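Local coordinates for protein probable sugar kinase (Clostridium perfringens, PDB 3KZH) that probably phosphorylates a sugar, as a pfkB-family carbohydrate kinase of the ribokinase clan, and binds beta-D-glucopyranose in the crystal, at residues 144-154 with 172-183. Residues are numbered along the deposited sequence; the frame is centred on the assembly and turned at random.
Sequences SDNPEIMEYLL and KASWVKHLIKDF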
ATOM      1  N   SER A 144      -0.927  14.940 -21.923  1.00 33.25           N
ATOM      2  CA  SER A 144      -2.165  15.163 -22.670  1.00 36.43           C
ATOM      3  C   SER A 144      -3.453  14.524 -22.117  1.00 38.90           C
ATOM      4  O   SER A 144      -4.388  14.247 -22.878  1.00 39.54           O
ATOM      5  CB  SER A 144      -1.932  14.740 -24.113  1.00 34.49           C
ATOM      6  OG  SER A 144      -1.505  13.398 -24.133  1.00 34.28           O
ATOM      7  N   ASP A 145      -3.518  14.362 -20.795  1.00 41.39           N
ATOM      8  CA  ASP A 145      -4.666  13.754 -20.101  1.00 44.50           C
ATOM      9  C   ASP A 145      -5.971  14.556 -20.060  1.00 44.80           C
ATOM     10  O   ASP A 145      -7.040  14.021 -20.355  1.00 43.63           O
ATOM     11  CB  ASP A 145      -4.283  13.392 -18.665  1.00 47.17           C
ATOM     12  CG  ASP A 145      -3.957  11.920 -18.493  1.00 50.74           C
ATOM     13  OD1 ASP A 145      -3.264  11.339 -19.359  1.00 49.68           O
ATOM     14  OD2 ASP A 145      -4.390  11.345 -17.471  1.00 54.32           O
ATOM     15  N   ASN A 146      -5.873  15.827 -19.681  1.00 44.88           N
ATOM     16  CA  ASN A 146      -7.035  16.695 -19.566  1.00 45.36           C
ATOM     17  C   ASN A 146      -6.870  17.934 -20.465  1.00 44.36           C
ATOM     18  O   ASN A 146      -6.247  18.926 -20.053  1.00 42.11           O
ATOM     19  CB  ASN A 146      -7.218  17.093 -18.091  1.00 48.14           C
ATOM     20  CG  ASN A 146      -8.648  17.497 -17.751  1.00 50.39           C
ATOM     21  OD1 ASN A 146      -9.283  18.285 -18.460  1.00 51.85           O
ATOM     22  ND2 ASN A 146      -9.140  17.003 -16.621  1.00 52.05           N
ATOM     23  N   PRO A 147      -7.432  17.895 -21.702  1.00 43.55           N
ATOM     24  CA  PRO A 147      -7.357  19.004 -22.670  1.00 42.62           C
ATOM     25  C   PRO A 147      -8.007  20.325 -22.231  1.00 41.58           C
ATOM     26  O   PRO A 147      -7.496  21.400 -22.554  1.00 40.03           O
ATOM     27  CB  PRO A 147      -8.058  18.424 -23.901  1.00 42.07           C
ATOM     28  CG  PRO A 147      -7.763  16.970 -23.799  1.00 41.39           C
ATOM     29  CD  PRO A 147      -8.040  16.714 -22.349  1.00 42.21           C
ATOM     30  N   GLU A 148      -9.117  20.223 -21.495  1.00 41.92           N
ATOM     31  CA  GLU A 148      -9.879  21.373 -20.992  1.00 43.61           C
ATOM     32  C   GLU A 148      -9.080  22.163 -19.950  1.00 42.16           C
ATOM     33  O   GLU A 148      -9.057  23.397 -19.983  1.00 41.27           O
ATOM     34  CB  GLU A 148     -11.207  20.895 -20.385  1.00 48.37           C
ATOM     35  CG  GLU A 148     -12.222  22.001 -20.053  1.00 55.15           C
ATOM     36  CD  GLU A 148     -13.224  21.602 -18.967  1.00 58.33           C
ATOM     37  OE1 GLU A 148     -13.666  22.499 -18.217  1.00 58.95           O
ATOM     38  OE2 GLU A 148     -13.568  20.400 -18.860  1.00 60.91           O
ATOM     39  N   ILE A 149      -8.430  21.437 -19.038  1.00 40.42           N
ATOM     40  CA  ILE A 149      -7.603  22.043 -17.992  1.00 38.67           C
ATOM     41  C   ILE A 149      -6.283  22.559 -18.559  1.00 36.56           C
ATOM     42  O   ILE A 149      -5.796  23.596 -18.114  1.00 35.57           O
ATOM     43  CB  ILE A 149      -7.454  21.093 -16.757  1.00 40.61           C
ATOM     44  CG1 ILE A 149      -8.741  21.191 -15.934  1.00 41.24           C
ATOM     45  CG2 ILE A 149      -6.234  21.445 -15.864  1.00 38.81           C
ATOM     46  CD1 ILE A 149      -9.065  19.977 -15.144  1.00 46.28           C
HETATM   47  N   MSE A 150      -5.767  21.885 -19.593  1.00 34.06           N
HETATM   48  CA  MSE A 150      -4.537  22.292 -20.271  1.00 33.87           C
HETATM   49  C   MSE A 150      -4.789  23.672 -20.876  1.00 33.88           C
HETATM   50  O   MSE A 150      -4.042  24.601 -20.586  1.00 31.95           O
HETATM   51  CB  MSE A 150      -4.130  21.286 -21.370  1.00 34.67           C
HETATM   52  CG  MSE A 150      -2.853  21.661 -22.170  1.00 35.96           C
HETATM   53 SE   MSE A 150      -2.431  20.533 -23.697  1.00 51.85          SE
HETATM   54  CE  MSE A 150      -1.950  18.958 -22.704  1.00 30.57           C
ATOM     55  N   GLU A 151      -5.922  23.819 -21.580  1.00 35.57           N
ATOM     56  CA  GLU A 151      -6.331  25.086 -22.211  1.00 36.06           C
ATOM     57  C   GLU A 151      -6.437  26.205 -21.182  1.00 34.81           C
ATOM     58  O   GLU A 151      -5.944  27.308 -21.425  1.00 31.76           O
ATOM     59  CB  GLU A 151      -7.663  24.936 -22.951  1.00 40.06           C
ATOM     60  CG  GLU A 151      -8.173  26.220 -23.647  1.00 44.62           C
ATOM     61  CD  GLU A 151      -9.222  25.952 -24.702  1.00 46.35           C
ATOM     62  OE1 GLU A 151      -9.988  24.974 -24.556  1.00 48.99           O
ATOM     63  OE2 GLU A 151      -9.269  26.715 -25.689  1.00 48.65           O
ATOM     64  N   TYR A 152      -7.008  25.887 -20.017  1.00 33.82           N
ATOM     65  CA  TYR A 152      -7.138  26.855 -18.931  1.00 35.52           C
ATOM     66  C   TYR A 152      -5.745  27.264 -18.438  1.00 34.85           C
ATOM     67  O   TYR A 152      -5.491  28.448 -18.238  1.00 34.64           O
ATOM     68  CB  TYR A 152      -7.979  26.286 -17.774  1.00 35.67           C
ATOM     69  CG  TYR A 152      -8.292  27.304 -16.693  1.00 39.52           C
ATOM     70  CD1 TYR A 152      -9.329  28.247 -16.861  1.00 39.79           C
ATOM     71  CD2 TYR A 152      -7.527  27.357 -15.506  1.00 39.88           C
ATOM     72  CE1 TYR A 152      -9.595  29.224 -15.865  1.00 40.33           C
ATOM     73  CE2 TYR A 152      -7.781  28.327 -14.511  1.00 40.96           C
ATOM     74  CZ  TYR A 152      -8.816  29.251 -14.697  1.00 41.64           C
ATOM     75  OH  TYR A 152      -9.081  30.162 -13.704  1.00 43.11           O
ATOM     76  N   LEU A 153      -4.841  26.290 -18.303  1.00 33.54           N
ATOM     77  CA  LEU A 153      -3.476  26.558 -17.847  1.00 33.48           C
ATOM     78  C   LEU A 153      -2.664  27.371 -18.845  1.00 32.40           C
ATOM     79  O   LEU A 153      -1.963  28.302 -18.449  1.00 29.43           O
ATOM     80  CB  LEU A 153      -2.737  25.260 -17.490  1.00 32.91           C
ATOM     81  CG  LEU A 153      -3.279  24.478 -16.298  1.00 31.01           C
ATOM     82  CD1 LEU A 153      -2.585  23.161 -16.186  1.00 33.69           C
ATOM     83  CD2 LEU A 153      -3.133  25.260 -15.032  1.00 31.28           C
ATOM     84  N   LEU A 154      -2.819  27.050 -20.133  1.00 33.11           N
ATOM     85  CA  LEU A 154      -2.127  27.741 -21.223  1.00 35.73           C
ATOM     86  C   LEU A 154      -2.598  29.187 -21.346  1.00 37.45           C
ATOM     87  O   LEU A 154      -1.789  30.102 -21.284  1.00 38.52           O
ATOM     88  CB  LEU A 154      -2.326  26.998 -22.555  1.00 35.03           C
ATOM     89  CG  LEU A 154      -1.722  25.601 -22.743  1.00 37.15           C
ATOM     90  CD1 LEU A 154      -2.171  25.049 -24.065  1.00 38.03           C
ATOM     91  CD2 LEU A 154      -0.196  25.606 -22.659  1.00 38.35           C
ATOM     92  N   LYS A 172      -4.060  10.422 -27.925  1.00 45.34           N
ATOM     93  CA  LYS A 172      -4.165  11.536 -26.986  1.00 45.22           C
ATOM     94  C   LYS A 172      -3.618  12.844 -27.557  1.00 44.45           C
ATOM     95  O   LYS A 172      -4.041  13.921 -27.143  1.00 45.21           O
ATOM     96  CB  LYS A 172      -3.440  11.194 -25.684  1.00 45.39           C
ATOM     97  CG  LYS A 172      -4.281  10.456 -24.660  1.00 47.10           C
ATOM     98  CD  LYS A 172      -3.408   9.540 -23.831  1.00 48.87           C
ATOM     99  CE  LYS A 172      -4.106   9.025 -22.586  1.00 52.34           C
ATOM    100  NZ  LYS A 172      -4.246  10.084 -21.550  1.00 53.51           N
ATOM    101  N   ALA A 173      -2.725  12.727 -28.544  1.00 45.09           N
ATOM    102  CA  ALA A 173      -2.084  13.866 -29.217  1.00 45.02           C
ATOM    103  C   ALA A 173      -2.983  14.653 -30.173  1.00 44.38           C
ATOM    104  O   ALA A 173      -2.792  15.858 -30.353  1.00 43.64           O
ATOM    105  CB  ALA A 173      -0.821  13.405 -29.945  1.00 44.84           C
ATOM    106  N   SER A 174      -3.966  13.975 -30.768  1.00 45.50           N
ATOM    107  CA  SER A 174      -4.914  14.601 -31.701  1.00 46.64           C
ATOM    108  C   SER A 174      -5.890  15.539 -30.997  1.00 47.06           C
ATOM    109  O   SER A 174      -6.402  16.482 -31.603  1.00 46.85           O
ATOM    110  CB  SER A 174      -5.681  13.538 -32.502  1.00 47.06           C
ATOM    111  OG  SER A 174      -6.379  12.635 -31.662  1.00 49.16           O
ATOM    112  N   TRP A 175      -6.088  15.296 -29.703  1.00 47.39           N
ATOM    113  CA  TRP A 175      -6.984  16.091 -28.873  1.00 49.93           C
ATOM    114  C   TRP A 175      -6.377  17.384 -28.346  1.00 48.25           C
ATOM    115  O   TRP A 175      -7.096  18.232 -27.811  1.00 47.56           O
ATOM    116  CB  TRP A 175      -7.527  15.247 -27.708  1.00 55.80           C
ATOM    117  CG  TRP A 175      -8.355  14.096 -28.186  1.00 62.34           C
ATOM    118  CD1 TRP A 175      -7.932  12.811 -28.373  1.00 64.19           C
ATOM    119  CD2 TRP A 175      -9.704  14.149 -28.669  1.00 66.02           C
ATOM    120  NE1 TRP A 175      -8.917  12.062 -28.972  1.00 66.91           N
ATOM    121  CE2 TRP A 175     -10.014  12.855 -29.173  1.00 67.65           C
ATOM    122  CE3 TRP A 175     -10.678  15.170 -28.753  1.00 67.72           C
ATOM    123  CZ2 TRP A 175     -11.271  12.546 -29.740  1.00 68.48           C
ATOM    124  CZ3 TRP A 175     -11.938  14.863 -29.322  1.00 68.95           C
ATOM    125  CH2 TRP A 175     -12.213  13.558 -29.816  1.00 69.28           C
ATOM    126  N   VAL A 176      -5.055  17.520 -28.473  1.00 46.43           N
ATOM    127  CA  VAL A 176      -4.340  18.714 -28.006  1.00 44.79           C
ATOM    128  C   VAL A 176      -3.555  19.385 -29.133  1.00 44.15           C
ATOM    129  O   VAL A 176      -2.742  20.278 -28.885  1.00 43.82           O
ATOM    130  CB  VAL A 176      -3.394  18.400 -26.785  1.00 44.27           C
ATOM    131  CG1 VAL A 176      -4.204  17.928 -25.590  1.00 43.08           C
ATOM    132  CG2 VAL A 176      -2.331  17.360 -27.145  1.00 42.54           C
ATOM    133  N   LYS A 177      -3.844  18.974 -30.370  1.00 44.84           N
ATOM    134  CA  LYS A 177      -3.194  19.490 -31.581  1.00 44.53           C
ATOM    135  C   LYS A 177      -3.420  20.989 -31.802  1.00 44.97           C
ATOM    136  O   LYS A 177      -2.524  21.689 -32.275  1.00 45.29           O
ATOM    137  CB  LYS A 177      -3.658  18.691 -32.805  1.00 44.05           C
ATOM    138  CG  LYS A 177      -2.915  19.020 -34.088  1.00 47.15           C
ATOM    139  CD  LYS A 177      -3.626  18.494 -35.316  1.00 50.56           C
ATOM    140  CE  LYS A 177      -3.149  19.230 -36.559  1.00 50.75           C
ATOM    141  NZ  LYS A 177      -3.815  18.723 -37.788  1.00 52.32           N
ATOM    142  N   HIS A 178      -4.603  21.472 -31.424  1.00 44.89           N
ATOM    143  CA  HIS A 178      -4.970  22.887 -31.563  1.00 44.83           C
ATOM    144  C   HIS A 178      -4.366  23.757 -30.449  1.00 44.72           C
ATOM    145  O   HIS A 178      -4.348  24.991 -30.546  1.00 45.37           O
ATOM    146  CB  HIS A 178      -6.508  23.043 -31.592  1.00 44.40           C
ATOM    147  CG  HIS A 178      -7.198  22.571 -30.346  1.00 43.72           C
ATOM    148  ND1 HIS A 178      -7.152  21.262 -29.918  1.00 42.75           N
ATOM    149  CD2 HIS A 178      -7.917  23.247 -29.418  1.00 43.37           C
ATOM    150  CE1 HIS A 178      -7.810  21.152 -28.776  1.00 43.25           C
ATOM    151  NE2 HIS A 178      -8.281  22.341 -28.451  1.00 43.61           N
ATOM    152  N   LEU A 179      -3.871  23.091 -29.404  1.00 44.54           N
ATOM    153  CA  LEU A 179      -3.289  23.751 -28.238  1.00 43.52           C
ATOM    154  C   LEU A 179      -1.767  23.783 -28.167  1.00 41.28           C
ATOM    155  O   LEU A 179      -1.217  24.567 -27.386  1.00 42.28           O
ATOM    156  CB  LEU A 179      -3.825  23.112 -26.946  1.00 43.56           C
ATOM    157  CG  LEU A 179      -5.309  23.230 -26.599  1.00 44.37           C
ATOM    158  CD1 LEU A 179      -5.641  22.356 -25.399  1.00 44.01           C
ATOM    159  CD2 LEU A 179      -5.694  24.685 -26.362  1.00 44.87           C
ATOM    160  N   ILE A 180      -1.086  22.987 -28.996  1.00 38.95           N
ATOM    161  CA  ILE A 180       0.383  22.918 -28.959  1.00 37.75           C
ATOM    162  C   ILE A 180       1.196  24.191 -29.173  1.00 37.36           C
ATOM    163  O   ILE A 180       2.294  24.310 -28.630  1.00 36.46           O
ATOM    164  CB  ILE A 180       0.967  21.792 -29.841  1.00 35.45           C
ATOM    165  CG1 ILE A 180       0.670  22.031 -31.322  1.00 33.96           C
ATOM    166  CG2 ILE A 180       0.474  20.453 -29.344  1.00 35.43           C
ATOM    167  CD1 ILE A 180       1.357  21.053 -32.254  1.00 33.25           C
ATOM    168  N   LYS A 181       0.615  25.156 -29.888  1.00 37.54           N
ATOM    169  CA  LYS A 181       1.257  26.438 -30.195  1.00 37.86           C
ATOM    170  C   LYS A 181       1.699  27.263 -28.976  1.00 35.41           C
ATOM    171  O   LYS A 181       2.621  28.072 -29.077  1.00 33.45           O
ATOM    172  CB  LYS A 181       0.352  27.287 -31.107  1.00 40.10           C
ATOM    173  CG  LYS A 181      -1.009  27.687 -30.521  1.00 43.21           C
ATOM    174  CD  LYS A 181      -1.767  28.602 -31.472  1.00 45.59           C
ATOM    175  CE  LYS A 181      -3.119  29.022 -30.903  1.00 48.44           C
ATOM    176  NZ  LYS A 181      -3.009  29.882 -29.681  1.00 48.46           N
ATOM    177  N   ASP A 182       1.072  27.006 -27.827  1.00 32.80           N
ATOM    178  CA  ASP A 182       1.375  27.730 -26.593  1.00 34.52           C
ATOM    179  C   ASP A 182       2.476  27.134 -25.723  1.00 30.82           C
ATOM    180  O   ASP A 182       2.892  27.737 -24.732  1.00 27.97           O
ATOM    181  CB  ASP A 182       0.099  27.954 -25.780  1.00 38.01           C
ATOM    182  CG  ASP A 182      -0.875  28.900 -26.468  1.00 40.95           C
ATOM    183  OD1 ASP A 182      -0.418  29.924 -27.036  1.00 38.25           O
ATOM    184  OD2 ASP A 182      -2.095  28.608 -26.432  1.00 45.13           O
ATOM    185  N   PHE A 183       2.966  25.970 -26.130  1.00 29.39           N
ATOM    186  CA  PHE A 183       4.034  25.278 -25.429  1.00 27.80           C
ATOM    187  C   PHE A 183       5.406  25.783 -25.853  1.00 25.67           C
ATOM    188  O   PHE A 183       5.615  26.167 -27.009  1.00 25.30           O
ATOM    189  CB  PHE A 183       3.952  23.768 -25.681  1.00 28.03           C
ATOM    190  CG  PHE A 183       2.890  23.071 -24.889  1.00 28.99           C
ATOM    191  CD1 PHE A 183       3.146  22.640 -23.580  1.00 27.92           C
ATOM    192  CD2 PHE A 183       1.627  22.827 -25.441  1.00 28.24           C
ATOM    193  CE1 PHE A 183       2.154  21.970 -22.811  1.00 26.38           C
ATOM    194  CE2 PHE A 183       0.626  22.161 -24.696  1.00 27.60           C
ATOM    195  CZ  PHE A 183       0.894  21.731 -23.376  1.00 26.39           C
TER
HETATM  196  O   HOH W   1      -7.060  11.942 -22.248  1.00 37.71           O
HETATM  197  O   HOH W   2      -9.773  22.478 -25.712  1.00 52.12           O
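Lys172 NZ is held by OD1 of Asp145 at 2.7 Å in a salt bridge, NZ coming from above the carboxylate plane, about 55° out of it. Bends at chi2 and chi4 carry the ammonium group there, and a water also joins Asp145 O to Lys172 NZ, weakly at the lysine. Beside it, the buried Ser144 OG lies 3.3 Å from Lys172 CB but gives its hydrogen bond to Pro167 O, in the loop after strand 162-166; Pro167 lines the pocket of the bound glucose, and the Ser144 side chain lies about 7 Å from that sugar.

Farther along, the contact turns apolar. Val176 CG1 packs on both Pro147 and Met150, a selenomethionine here, whose CG stands anti to the backbone N (chi1 178°) and sends the chain across to Phe183. Met150 SE reaches the rim of that ring, 3.5 Å from Phe183 CZ and almost in the ring plane, a Met-aromatic contact at the edge. Over one face of the same ring sits Leu154 CD2, 4.1 Å from the centroid and 12° off the normal, a CH-pi contact; the other methyl of Leu154, CD1, lies against Leu179 CB. Leu179 splits its own methyls, CD1 reaching Pro147 O and CD2 lying along Glu151 CB at 3.9 Å. On the solvent side a second water links Glu151 OE1 with His178 NE2.

Phe183 and Met150 both also rest on Leu165 of strand 162-166. Helix 147-157 is thus packed against the irregular connection between strands 162-166 and 185-186, two parallel neighbours of the central sheet in this ribokinase-like alpha/beta fold.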